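Local coordinates for phosphoinositide 3-kinase adapter protein 1 (Homo sapiens, PDB 5FOR) that links B-cell receptor and Toll-like receptor signalling to phosphoinositide 3-kinase through a docking site for its regulatory subunit, restraining excessive inflammatory cytokine production downstream of Toll-like receptors, at residues E18-Y23 against E128-A133; T26-L29 against Q33-S36; L40-G45 against A52-L57; V64-S69 against R87-P92; V95-C100 against P113-W118. One frame throughout, in Å; residues are numbered along the deposited sequence. Where two conformers were deposited one is given.

Contact 1: residues E18-Y23 against E128-A133; sequences EEWCQY and ETYVAA. With I3C (5-amino-2,4,6-triiodobenzene-1,3-dicarboxylic acid), chain C.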
# COMPACT_ATOMS: atom_id res chain seq x y z
N GLU A 18 -7.52 2.52 9.09
CA GLU A 18 -8.61 3.23 8.40
C GLU A 18 -8.42 4.75 8.25
O GLU A 18 -8.64 5.31 7.18
CB GLU A 18 -9.91 2.96 9.17
CG GLU A 18 -11.13 3.61 8.57
CD GLU A 18 -11.51 2.96 7.28
OE1 GLU A 18 -11.66 1.72 7.29
OE2 GLU A 18 -11.65 3.66 6.25
N GLU A 19 -8.05 5.42 9.33
CA GLU A 19 -7.89 6.86 9.30
C GLU A 19 -6.65 7.30 8.53
O GLU A 19 -6.67 8.34 7.87
CB GLU A 19 -7.88 7.41 10.73
CG GLU A 19 -9.03 6.84 11.54
CD GLU A 19 -9.07 7.30 12.98
OE1 GLU A 19 -8.96 8.53 13.21
OE2 GLU A 19 -9.24 6.44 13.88
N TRP A 20 -5.57 6.51 8.58
CA TRP A 20 -4.40 6.81 7.75
C TRP A 20 -4.79 6.76 6.29
O TRP A 20 -4.27 7.48 5.47
CB TRP A 20 -3.24 5.85 8.02
CG TRP A 20 -2.36 6.42 9.04
CD1 TRP A 20 -2.26 6.03 10.35
CD2 TRP A 20 -1.50 7.55 8.88
NE1 TRP A 20 -1.36 6.85 11.01
CE2 TRP A 20 -0.88 7.78 10.13
CE3 TRP A 20 -1.19 8.38 7.80
CZ2 TRP A 20 0.02 8.82 10.34
CZ3 TRP A 20 -0.28 9.41 8.00
CH2 TRP A 20 0.32 9.61 9.27
N CYS A 21 -5.71 5.85 5.98
CA CYS A 21 -6.11 5.67 4.62
C CYS A 21 -6.96 6.88 4.19
O CYS A 21 -6.81 7.35 3.07
CB CYS A 21 -6.88 4.34 4.44
SG CYS A 21 -7.57 4.19 2.78
N GLN A 22 -7.80 7.43 5.07
CA GLN A 22 -8.70 8.48 4.60
C GLN A 22 -7.80 9.71 4.51
O GLN A 22 -7.97 10.55 3.63
CB GLN A 22 -9.89 8.81 5.50
CG GLN A 22 -10.13 8.08 6.75
CD GLN A 22 -11.60 8.01 7.14
OE1 GLN A 22 -11.94 7.93 8.35
NE2 GLN A 22 -12.42 7.67 6.13
N TYR A 23 -6.85 9.83 5.44
CA TYR A 23 -5.90 10.94 5.43
C TYR A 23 -5.17 11.05 4.09
O TYR A 23 -5.09 12.15 3.53
CB TYR A 23 -4.84 10.84 6.54
CG TYR A 23 -3.76 11.90 6.37
CD1 TYR A 23 -4.05 13.24 6.54
CD2 TYR A 23 -2.46 11.57 5.97
CE1 TYR A 23 -3.09 14.24 6.34
CE2 TYR A 23 -1.49 12.57 5.77
CZ TYR A 23 -1.82 13.90 5.96
OH TYR A 23 -0.88 14.92 5.77
N GLU A 128 4.62 16.65 2.11
CA GLU A 128 5.31 16.75 0.83
C GLU A 128 6.10 15.48 0.57
O GLU A 128 6.28 15.09 -0.58
CB GLU A 128 6.24 17.98 0.77
CG GLU A 128 6.72 18.49 2.13
CD GLU A 128 5.85 19.61 2.68
OE1 GLU A 128 5.74 20.65 1.99
OE2 GLU A 128 5.30 19.47 3.79
N THR A 129 6.59 14.85 1.63
CA THR A 129 7.28 13.57 1.47
C THR A 129 6.33 12.47 0.98
O THR A 129 6.67 11.71 0.08
CB THR A 129 7.95 13.16 2.79
OG1 THR A 129 8.87 14.20 3.17
CG2 THR A 129 8.68 11.81 2.67
N TYR A 130 5.12 12.43 1.52
CA TYR A 130 4.14 11.42 1.12
C TYR A 130 3.82 11.50 -0.37
O TYR A 130 3.85 10.49 -1.09
CB TYR A 130 2.86 11.57 1.92
CG TYR A 130 3.00 11.34 3.40
CD1 TYR A 130 3.85 10.35 3.89
CD2 TYR A 130 2.29 12.09 4.31
CE1 TYR A 130 3.99 10.12 5.26
CE2 TYR A 130 2.42 11.88 5.69
CZ TYR A 130 3.28 10.88 6.15
OH TYR A 130 3.40 10.64 7.51
N VAL A 131 3.54 12.72 -0.84
CA VAL A 131 3.17 12.94 -2.23
C VAL A 131 4.35 12.74 -3.18
O VAL A 131 4.19 12.14 -4.25
CB VAL A 131 2.56 14.36 -2.44
CG1 VAL A 131 1.24 14.49 -1.70
CG2 VAL A 131 3.55 15.41 -2.00
N ALA A 132 5.53 13.23 -2.81
CA ALA A 132 6.74 13.00 -3.62
C ALA A 132 6.97 11.51 -3.81
O ALA A 132 7.41 11.10 -4.89
CB ALA A 132 7.97 13.65 -2.99
N ALA A 133 6.65 10.69 -2.80
CA ALA A 133 6.84 9.25 -2.94
C ALA A 133 5.87 8.65 -3.95
O ALA A 133 6.31 7.92 -4.85
CB ALA A 133 6.74 8.52 -1.58
I3 I3C C . 2.44 20.74 -6.00
I2 I3C C . -2.50 21.51 -2.37
I1 I3C C . 1.60 17.77 -0.40
O8 I3C C . 3.53 18.05 -4.62
O9 I3C C . 4.13 18.61 -2.59
C10 I3C C . -0.88 19.43 -0.59
N13 I3C C . -0.56 21.94 -4.99
C1 I3C C . 1.95 19.30 -3.27
C6 I3C C . 1.39 20.28 -4.27
C5 I3C C . 0.07 20.96 -4.04
C4 I3C C . -0.66 20.66 -2.81
C3 I3C C . -0.12 19.70 -1.84
C2 I3C C . 1.17 19.03 -2.03
C7 I3C C . 3.29 18.62 -3.51
O11 I3C C . -0.52 20.05 0.43
O12 I3C C . -1.81 18.61 -0.60
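An aromatic contact between two helices, Trp20 and Tyr23 of helix 18-30 against Tyr130 of helix 127-134, joins the first and last helices of the TIR domain. In this flavodoxin-like fold both helices lie on one face of the parallel sheet, where Trp20 and Tyr130 also pack on Leu98 of strand 95-99. The backbones stay well apart, the closest CA atoms, those of Tyr23 and Tyr130, being 10.9 Å from each other, and the gap is bridged by large aromatic side chains. Tyr130 crosses both partners at about a right angle, its CG anti to the carbonyl carbon (chi1 -64°), which carries the ring across to helix 18-30. Its hydroxyl suits the place doubly: it donates a hydrogen bond to the backbone O of Thr122, while it also touches the indole, Tyr130 OH lying 3.7 Å from Trp20 CH2. Tyr130 CE2 also comes in near the plane of the Tyr23 ring, at its edge, 4.0 Å from Tyr23 CE2.

Contact 2: residues T26-L29 against Q33-S36; sequences TLFL and QVRS. With I3C (5-amino-2,4,6-triiodobenzene-1,3-dicarboxylic acid), chain C.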
# COMPACT_ATOMS: atom_id res chain seq x y z
N THR A 26 -7.42 12.14 1.02
CA THR A 26 -7.69 13.58 0.96
C THR A 26 -6.43 14.34 0.58
O THR A 26 -6.49 15.32 -0.13
CB THR A 26 -8.21 14.17 2.29
OG1 THR A 26 -7.11 14.40 3.19
CG2 THR A 26 -9.22 13.26 2.94
N LEU A 27 -5.29 13.88 1.06
CA LEU A 27 -4.06 14.55 0.70
C LEU A 27 -3.76 14.40 -0.80
O LEU A 27 -3.35 15.35 -1.46
CB LEU A 27 -2.90 14.02 1.54
CG LEU A 27 -1.53 14.40 1.02
CD1 LEU A 27 -1.34 15.90 1.35
CD2 LEU A 27 -0.46 13.55 1.72
N PHE A 28 -3.96 13.19 -1.33
CA PHE A 28 -3.63 12.88 -2.71
C PHE A 28 -4.55 13.60 -3.68
O PHE A 28 -4.14 13.95 -4.77
CB PHE A 28 -3.67 11.37 -2.98
CG PHE A 28 -2.54 10.62 -2.35
CD1 PHE A 28 -1.41 11.30 -1.92
CD2 PHE A 28 -2.63 9.25 -2.16
CE1 PHE A 28 -0.36 10.62 -1.29
CE2 PHE A 28 -1.59 8.56 -1.55
CZ PHE A 28 -0.45 9.24 -1.12
N LEU A 29 -5.80 13.80 -3.28
CA LEU A 29 -6.76 14.51 -4.07
C LEU A 29 -6.58 16.02 -3.98
O LEU A 29 -7.12 16.77 -4.79
CB LEU A 29 -8.17 14.13 -3.64
CG LEU A 29 -8.50 12.66 -3.84
CD1 LEU A 29 -9.85 12.37 -3.23
CD2 LEU A 29 -8.44 12.29 -5.35
N GLN A 33 0.34 16.93 -8.07
CA GLN A 33 1.09 15.85 -8.74
C GLN A 33 0.26 14.61 -9.01
O GLN A 33 0.61 13.81 -9.89
CB GLN A 33 2.34 15.42 -7.96
CG GLN A 33 3.40 16.48 -7.88
CD GLN A 33 3.08 17.39 -6.74
OE1 GLN A 33 2.07 18.06 -6.80
NE2 GLN A 33 3.94 17.45 -5.71
N VAL A 34 -0.81 14.42 -8.25
CA VAL A 34 -1.52 13.15 -8.28
C VAL A 34 -3.05 13.29 -8.25
O VAL A 34 -3.75 12.32 -8.54
CB VAL A 34 -1.04 12.20 -7.11
CG1 VAL A 34 0.46 11.94 -7.18
CG2 VAL A 34 -1.40 12.79 -5.78
N ARG A 35 -3.56 14.47 -7.87
CA ARG A 35 -5.01 14.73 -7.83
C ARG A 35 -5.71 14.18 -9.08
O ARG A 35 -6.78 13.56 -8.99
CB ARG A 35 -5.27 16.25 -7.69
CG ARG A 35 -6.65 16.74 -8.04
CD ARG A 35 -6.88 18.22 -7.64
NE ARG A 35 -8.26 18.66 -7.90
CZ ARG A 35 -9.31 18.36 -7.14
NH1 ARG A 35 -9.17 17.62 -6.04
NH2 ARG A 35 -10.52 18.80 -7.46
N SER A 36 -5.08 14.38 -10.23
CA SER A 36 -5.65 14.00 -11.51
C SER A 36 -5.71 12.48 -11.74
O SER A 36 -6.41 12.02 -12.65
CB SER A 36 -4.85 14.66 -12.64
OG SER A 36 -3.46 14.38 -12.51
I3 I3C C . 2.44 20.74 -6.00
I2 I3C C . -2.50 21.51 -2.37
I1 I3C C . 1.60 17.77 -0.40
O8 I3C C . 3.53 18.05 -4.62
O9 I3C C . 4.13 18.61 -2.59
C10 I3C C . -0.88 19.43 -0.59
N13 I3C C . -0.56 21.94 -4.99
C1 I3C C . 1.95 19.30 -3.27
C6 I3C C . 1.39 20.28 -4.27
C5 I3C C . 0.07 20.96 -4.04
C4 I3C C . -0.66 20.66 -2.81
C3 I3C C . -0.12 19.70 -1.84
C2 I3C C . 1.17 19.03 -2.03
C7 I3C C . 3.29 18.62 -3.51
O11 I3C C . -0.52 20.05 0.43
O12 I3C C . -1.81 18.61 -0.60
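Val34 packs closely against the backbone of Phe28 near the end of helix 18-30, whereas Arg35 and Leu29 meet on the solvent side of the same turn. On the tight side, Val34 CG2 sits 3.1 Å from Phe28 O and 3.9 Å from Phe28 CB. A small branched side chain fits here because one methyl can cover the carbonyl and the root of the aromatic side chain together, and Val134 of helix 127-134 touches both Phe28 and Val34. This turn follows the helix in the beta-alpha-beta crossover that carries the chain from strand 9-13 to its parallel neighbour, strand 40-43. On the open side a long, flexible arginine replaces close apolar packing. With its CG anti to the backbone N (chi1 162°) and the chain extended as far as NE, Arg35 runs past Leu29 O, with Arg35 CD 3.2 Å from that oxygen. The head then turns back, and Arg35 NH1 donates a hydrogen bond to Leu29 O, nearly in the guanidinium plane; its modelled length of 2.5 Å is doubtfully short. The positive charge probably suits the partly negative carbonyl end of the helix. Nearby, Leu27 CD1 touches the bound triiodo compound, 3.4 Å from its O12.

Contact 3: residues L40-G45 against A52-L57; sequences LTHRLG and AEDLSL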
# COMPACT_ATOMS: atom_id res chain seq x y z
N LEU A 40 -7.75 4.58 -5.87
CA LEU A 40 -8.66 3.63 -5.25
C LEU A 40 -8.06 3.08 -3.94
O LEU A 40 -6.88 3.28 -3.66
CB LEU A 40 -8.95 2.49 -6.23
CG LEU A 40 -10.04 2.60 -7.30
CD1 LEU A 40 -10.48 4.05 -7.57
CD2 LEU A 40 -9.58 1.89 -8.57
N THR A 41 -8.88 2.37 -3.17
CA THR A 41 -8.47 1.77 -1.90
C THR A 41 -9.02 0.36 -1.77
O THR A 41 -10.11 0.08 -2.24
CB THR A 41 -8.96 2.57 -0.69
OG1 THR A 41 -10.36 2.34 -0.52
CG2 THR A 41 -8.71 4.04 -0.85
N HIS A 42 -8.27 -0.54 -1.15
CA HIS A 42 -8.81 -1.87 -0.86
C HIS A 42 -8.59 -2.25 0.60
O HIS A 42 -7.45 -2.36 1.07
CB HIS A 42 -8.20 -2.97 -1.75
CG HIS A 42 -8.89 -4.29 -1.58
ND1 HIS A 42 -8.42 -5.28 -0.74
CD2 HIS A 42 -10.06 -4.76 -2.09
CE1 HIS A 42 -9.25 -6.31 -0.76
NE2 HIS A 42 -10.26 -6.02 -1.57
N ARG A 43 -9.67 -2.49 1.32
CA ARG A 43 -9.52 -2.84 2.71
C ARG A 43 -9.40 -4.36 2.86
O ARG A 43 -10.23 -5.10 2.36
CB ARG A 43 -10.68 -2.30 3.54
CG ARG A 43 -11.02 -3.22 4.69
CD ARG A 43 -12.33 -2.87 5.32
NE ARG A 43 -12.40 -1.45 5.58
CZ ARG A 43 -13.14 -0.93 6.54
NH1 ARG A 43 -13.87 -1.73 7.32
NH2 ARG A 43 -13.15 0.37 6.75
N LEU A 44 -8.35 -4.81 3.55
CA LEU A 44 -8.08 -6.23 3.76
C LEU A 44 -8.63 -6.75 5.07
O LEU A 44 -8.15 -6.34 6.14
CB LEU A 44 -6.57 -6.52 3.74
CG LEU A 44 -5.85 -6.68 2.41
CD1 LEU A 44 -4.50 -7.31 2.67
CD2 LEU A 44 -6.67 -7.52 1.40
N GLY A 45 -9.59 -7.67 4.96
CA GLY A 45 -10.03 -8.52 6.05
C GLY A 45 -10.82 -7.81 7.10
O GLY A 45 -10.98 -6.59 7.03
N ALA A 52 -14.21 -10.56 -7.92
CA ALA A 52 -13.60 -10.60 -9.24
C ALA A 52 -13.01 -9.24 -9.62
O ALA A 52 -11.82 -9.13 -9.92
CB ALA A 52 -14.63 -11.04 -10.28
N GLU A 53 -13.83 -8.19 -9.55
CA GLU A 53 -13.42 -6.83 -9.91
C GLU A 53 -12.30 -6.31 -9.00
O GLU A 53 -11.58 -5.38 -9.38
CB GLU A 53 -14.62 -5.88 -9.85
N ASP A 54 -12.15 -6.91 -7.83
CA ASP A 54 -11.16 -6.46 -6.84
C ASP A 54 -9.75 -6.94 -7.14
O ASP A 54 -8.87 -6.14 -7.46
CB ASP A 54 -11.55 -6.91 -5.43
CG ASP A 54 -12.45 -5.92 -4.74
OD1 ASP A 54 -12.79 -4.88 -5.35
OD2 ASP A 54 -12.81 -6.18 -3.57
N LEU A 55 -9.52 -8.25 -7.01
CA LEU A 55 -8.20 -8.86 -7.21
C LEU A 55 -7.63 -8.47 -8.59
O LEU A 55 -6.42 -8.53 -8.83
CB LEU A 55 -8.30 -10.37 -7.05
CG LEU A 55 -9.71 -10.99 -7.23
CD1 LEU A 55 -10.06 -11.49 -8.67
CD2 LEU A 55 -9.99 -12.08 -6.19
N SER A 56 -8.52 -8.06 -9.48
CA SER A 56 -8.15 -7.37 -10.71
C SER A 56 -7.29 -6.17 -10.37
O SER A 56 -6.13 -6.10 -10.76
CB SER A 56 -9.40 -6.93 -11.48
OG SER A 56 -9.10 -6.62 -12.84
N LEU A 57 -7.88 -5.23 -9.62
CA LEU A 57 -7.24 -3.97 -9.23
C LEU A 57 -5.84 -4.17 -8.64
O LEU A 57 -4.93 -3.42 -8.96
CB LEU A 57 -8.11 -3.22 -8.22
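Asp54 of helix 52-60 meets His42 of strand 40-43 at the surface, in a contact of few atoms. Along 52-57, Asp54 is the first residue to touch the strand. Its OD2 lies in the plane of the imidazole, at the ring edge, 3.2 Å from His42 NE2 and 3.4 Å from His42 CD2. The hydrogen bond from NE2 is weak, its angle at the hydrogen only 125°, and the carboxylate stands almost square to the ring, the planes 87° apart. The negative charge would probably favour a protonated histidine. A chi1 of -172° sets the His42 ring beside its carbonyl carbon and reaching toward the helix, where it also meets Phe58 edge-to-face, so a side chain both flat and polar suits the position. A leucine in place of His42 would probably leave the Asp54 carboxylate without this donor and Phe58 without this edge-to-face partner. Next, Leu55 turns to Phe50. One turn beyond Asp54, Leu57 is not modelled past CB, which points toward the strand. Edge strand and helix are joined by a connection consistent with the BB loop of TIR domains, and together they form the start of a beta-alpha-beta crossover to strand 63-68.

Contact 4: residues V64-S69 against R87-P92; sequences VVVLLS and RAFHPP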
# COMPACT_ATOMS: atom_id res chain seq x y z
N VAL A 64 1.31 0.89 -5.77
CA VAL A 64 0.63 0.40 -4.58
C VAL A 64 1.20 1.10 -3.38
O VAL A 64 2.42 1.26 -3.26
CB VAL A 64 0.73 -1.13 -4.41
CG1 VAL A 64 0.01 -1.55 -3.15
CG2 VAL A 64 0.08 -1.83 -5.57
N VAL A 65 0.31 1.55 -2.50
CA VAL A 65 0.71 2.13 -1.24
C VAL A 65 0.22 1.17 -0.18
O VAL A 65 -0.99 0.93 -0.07
CB VAL A 65 0.14 3.55 -1.05
CG1 VAL A 65 0.56 4.12 0.31
CG2 VAL A 65 0.58 4.48 -2.20
N VAL A 66 1.16 0.60 0.57
CA VAL A 66 0.85 -0.40 1.60
C VAL A 66 0.85 0.23 2.99
O VAL A 66 1.90 0.73 3.46
CB VAL A 66 1.86 -1.59 1.56
CG1 VAL A 66 1.39 -2.72 2.44
CG2 VAL A 66 2.06 -2.08 0.12
N LEU A 67 -0.30 0.24 3.66
CA LEU A 67 -0.29 0.76 5.03
C LEU A 67 0.10 -0.41 5.94
O LEU A 67 -0.68 -1.33 6.15
CB LEU A 67 -1.63 1.39 5.44
CG LEU A 67 -2.15 2.51 4.52
CD1 LEU A 67 -3.15 3.40 5.23
CD2 LEU A 67 -1.03 3.36 3.97
N LEU A 68 1.33 -0.38 6.42
CA LEU A 68 1.84 -1.47 7.24
C LEU A 68 1.36 -1.34 8.67
O LEU A 68 2.03 -0.76 9.51
CB LEU A 68 3.36 -1.49 7.22
CG LEU A 68 4.00 -2.83 7.55
CD1 LEU A 68 3.53 -3.83 6.51
CD2 LEU A 68 5.51 -2.68 7.54
N SER A 69 0.17 -1.87 8.93
CA SER A 69 -0.34 -2.00 10.30
C SER A 69 -0.19 -3.44 10.82
O SER A 69 0.07 -4.35 10.03
CB SER A 69 -1.82 -1.57 10.36
OG SER A 69 -2.57 -2.28 9.38
N ARG A 87 2.81 -10.91 -5.97
CA ARG A 87 2.77 -10.74 -7.44
C ARG A 87 2.23 -9.30 -7.54
O ARG A 87 2.73 -8.53 -8.35
CB ARG A 87 1.88 -11.81 -8.23
CG ARG A 87 1.79 -11.76 -9.89
CD ARG A 87 3.07 -12.34 -10.65
NE ARG A 87 2.99 -13.69 -11.30
CZ ARG A 87 3.35 -13.85 -12.58
NH1 ARG A 87 3.81 -12.77 -13.25
NH2 ARG A 87 3.36 -15.05 -13.18
N ALA A 88 1.35 -8.88 -6.62
CA ALA A 88 0.79 -7.49 -6.57
C ALA A 88 1.81 -6.41 -6.17
O ALA A 88 1.88 -5.33 -6.77
CB ALA A 88 -0.40 -7.44 -5.59
N PHE A 89 2.61 -6.70 -5.15
CA PHE A 89 3.54 -5.71 -4.60
C PHE A 89 4.86 -5.80 -5.34
O PHE A 89 5.90 -6.10 -4.76
CB PHE A 89 3.77 -5.94 -3.11
CG PHE A 89 2.53 -5.83 -2.28
CD1 PHE A 89 1.36 -5.28 -2.80
CD2 PHE A 89 2.54 -6.27 -0.96
CE1 PHE A 89 0.23 -5.19 -2.01
CE2 PHE A 89 1.43 -6.17 -0.17
CZ PHE A 89 0.26 -5.63 -0.70
N HIS A 90 4.78 -5.55 -6.64
CA HIS A 90 5.87 -5.77 -7.56
C HIS A 90 5.60 -4.95 -8.82
O HIS A 90 4.43 -4.75 -9.17
CB HIS A 90 5.99 -7.25 -7.88
CG HIS A 90 7.07 -7.55 -8.86
ND1 HIS A 90 8.39 -7.72 -8.48
CD2 HIS A 90 7.05 -7.67 -10.21
CE1 HIS A 90 9.12 -7.96 -9.56
NE2 HIS A 90 8.33 -7.93 -10.62
N PRO A 91 6.65 -4.42 -9.47
CA PRO A 91 8.07 -4.39 -9.07
C PRO A 91 8.35 -3.38 -7.93
O PRO A 91 7.50 -2.54 -7.65
CB PRO A 91 8.78 -4.00 -10.37
CG PRO A 91 7.80 -3.23 -11.14
CD PRO A 91 6.45 -3.81 -10.80
N PRO A 92 9.54 -3.48 -7.29
CA PRO A 92 9.73 -2.72 -6.05
C PRO A 92 9.68 -1.20 -6.22
O PRO A 92 9.32 -0.53 -5.25
CB PRO A 92 11.12 -3.16 -5.58
CG PRO A 92 11.81 -3.61 -6.80
CD PRO A 92 10.74 -4.26 -7.64
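Phe89, just past the end of helix 82-88, brings its ring against Val64 and under a methyl of Val66, both on strand 63-68. From CB, which serves as the stem, a chi1 of -60° tucks CG beside the backbone N, and this swings the ring toward the strand. CD1 is the first ring atom to meet it, 4.0 Å from Val64 CG1; CE1 comes closer to the same methyl, at 3.8 Å. Strand 63-68 is the middle one of the five parallel strands in the TIR domain, and its alternate valines turn the same way, offering a compact branched surface that a flat ring can cover. Toward the tip, CZ and CE2 both reach Val66 CG2, which stands over the ring centre in a CH-pi contact, 4.0 Å from the centroid of the Phe89 ring and 9° off its normal. Cutting Phe89 back to an alanine is likely to leave a gap over Val66 and take a packing partner from Phe58 and Phe112. The other Val64 methyl, CG2, lies 4.1 Å from Ala88 O.

Contact 5: residues V95-C100 against P113-W118; sequences VVRLLC and PDWAHW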
# COMPACT_ATOMS: atom_id res chain seq x y z
N VAL A 95 6.29 0.35 -5.42
CA VAL A 95 5.67 0.07 -4.13
C VAL A 95 6.10 1.03 -3.03
O VAL A 95 7.29 1.31 -2.85
CB VAL A 95 5.93 -1.38 -3.65
CG1 VAL A 95 5.13 -1.68 -2.32
CG2 VAL A 95 5.58 -2.34 -4.72
N VAL A 96 5.11 1.53 -2.30
CA VAL A 96 5.35 2.42 -1.18
C VAL A 96 4.75 1.83 0.06
O VAL A 96 3.63 1.30 0.04
CB VAL A 96 4.79 3.83 -1.46
CG1 VAL A 96 5.11 4.79 -0.30
CG2 VAL A 96 5.41 4.36 -2.74
N ARG A 97 5.49 1.90 1.16
CA ARG A 97 4.91 1.42 2.41
C ARG A 97 4.91 2.52 3.42
O ARG A 97 5.85 3.34 3.49
CB ARG A 97 5.63 0.17 2.94
CG ARG A 97 7.05 0.37 3.49
CD ARG A 97 7.55 -0.94 4.13
NE ARG A 97 8.98 -0.85 4.40
CZ ARG A 97 9.94 -1.29 3.60
NH1 ARG A 97 9.64 -1.94 2.48
NH2 ARG A 97 11.21 -1.10 3.94
N LEU A 98 3.82 2.59 4.17
CA LEU A 98 3.75 3.49 5.31
C LEU A 98 3.73 2.66 6.59
O LEU A 98 2.89 1.79 6.76
CB LEU A 98 2.52 4.39 5.24
CG LEU A 98 2.39 5.18 6.55
CD1 LEU A 98 3.40 6.29 6.51
CD2 LEU A 98 1.00 5.72 6.77
N LEU A 99 4.67 2.93 7.47
CA LEU A 99 4.75 2.22 8.75
C LEU A 99 3.72 2.75 9.72
O LEU A 99 3.88 3.86 10.23
CB LEU A 99 6.14 2.35 9.37
CG LEU A 99 7.29 1.86 8.50
CD1 LEU A 99 8.63 2.02 9.21
CD2 LEU A 99 7.06 0.42 8.14
N CYS A 100 2.69 1.96 9.99
CA CYS A 100 1.63 2.34 10.94
C CYS A 100 1.68 1.55 12.24
O CYS A 100 0.90 0.61 12.42
CB CYS A 100 0.24 2.14 10.33
SG CYS A 100 -0.13 3.09 8.90
N PRO A 113 10.84 -10.49 -1.04
CA PRO A 113 12.30 -10.51 -1.21
C PRO A 113 12.88 -9.15 -1.59
O PRO A 113 13.97 -8.84 -1.15
CB PRO A 113 12.51 -11.54 -2.34
CG PRO A 113 11.29 -12.40 -2.30
CD PRO A 113 10.16 -11.45 -1.93
N ASP A 114 12.16 -8.34 -2.37
CA ASP A 114 12.60 -6.98 -2.71
C ASP A 114 12.17 -5.89 -1.72
O ASP A 114 12.20 -4.70 -2.06
CB ASP A 114 12.11 -6.60 -4.10
CG ASP A 114 12.85 -7.32 -5.21
OD1 ASP A 114 13.92 -7.89 -4.93
OD2 ASP A 114 12.37 -7.30 -6.36
N TRP A 115 11.81 -6.30 -0.50
CA TRP A 115 11.27 -5.41 0.54
C TRP A 115 12.12 -4.17 0.80
O TRP A 115 11.61 -3.05 0.99
CB TRP A 115 11.11 -6.19 1.84
CG TRP A 115 10.65 -5.40 3.06
CD1 TRP A 115 11.44 -4.74 3.98
CD2 TRP A 115 9.28 -5.23 3.52
NE1 TRP A 115 10.65 -4.18 4.96
CE2 TRP A 115 9.35 -4.45 4.70
CE3 TRP A 115 8.05 -5.66 3.03
CZ2 TRP A 115 8.20 -4.11 5.41
CZ3 TRP A 115 6.92 -5.33 3.74
CH2 TRP A 115 7.00 -4.57 4.93
N ALA A 116 13.43 -4.39 0.82
CA ALA A 116 14.39 -3.34 1.10
C ALA A 116 14.39 -2.28 -0.00
O ALA A 116 14.92 -1.19 0.17
CB ALA A 116 15.76 -3.94 1.25
N HIS A 117 13.78 -2.58 -1.14
CA HIS A 117 13.84 -1.63 -2.22
C HIS A 117 12.60 -0.78 -2.36
O HIS A 117 12.57 0.10 -3.21
CB HIS A 117 14.13 -2.35 -3.51
CG HIS A 117 15.46 -3.02 -3.48
ND1 HIS A 117 15.61 -4.38 -3.42
CD2 HIS A 117 16.71 -2.49 -3.38
CE1 HIS A 117 16.89 -4.68 -3.35
NE2 HIS A 117 17.57 -3.54 -3.31
N TRP A 118 11.61 -1.04 -1.52
CA TRP A 118 10.45 -0.17 -1.48
C TRP A 118 10.87 1.17 -0.88
O TRP A 118 11.81 1.30 -0.09
CB TRP A 118 9.28 -0.76 -0.67
CG TRP A 118 8.84 -2.12 -1.10
CD1 TRP A 118 9.38 -2.86 -2.10
CD2 TRP A 118 7.80 -2.92 -0.51
NE1 TRP A 118 8.73 -4.07 -2.18
CE2 TRP A 118 7.75 -4.12 -1.23
CE3 TRP A 118 6.88 -2.71 0.52
CZ2 TRP A 118 6.81 -5.12 -0.95
CZ3 TRP A 118 5.96 -3.70 0.80
CH2 TRP A 118 5.93 -4.90 0.07
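Arg97 of strand 95-99 lies flat on the indole of Trp115, while Val95 presses a methyl onto Trp118. Guanidinium and indole are stacked only 5° from parallel, in a cation-pi contact with Arg97 CZ 3.5 Å from the centroid of the five-membered ring. The same planar group bonds along its edge: Arg97 NH1 donates an almost straight hydrogen bond (2.7 Å, 171°) to Trp115 O. That oxygen also accepts from Trp118 N, the two donors arriving from opposite faces of the carbonyl plane. Glu120 pairs with NE, which probably balances the buried charge of Arg97 and helps hold the group's rotation; Trp115 NE1 turns to Asp104. The Trp118 ring is sandwiched, with Val95 CG1 over one face, 3.5 Å from the centroid of its six-membered ring, and Trp115 CA toward the rim of the other. The broad indoles let a segment with little regular structure cover strand 95-99: the long connection to edge strand 119-121 of the parallel TIR sheet ends in a 3-10 turn at 115-117.

Contacts 4 and 5 form the core: strands 63-68 and 95-99 are neighbours in the sheet, Leu68 packs on Trp115, and their centres lie about 7 Å apart. Contact 4 is wholly apolar, whereas contact 5 buries a charge that needs aromatic, carbonyl and acidic partners. Contacts 1 and 2 share helix 18-30, touch through Leu27 with Tyr130 and Val131, and both border the triiodo compound; contact 1 is partly buried and aromatic, while contact 2 brings in the exposed Leu29 and Arg35. Contact 3, on the edge strand, is a surface contact of one weak polar pair, its centre about 19 Å from that of contact 5 across the chain's centre. Cys21 packs on Thr41, joining contacts 1 and 3.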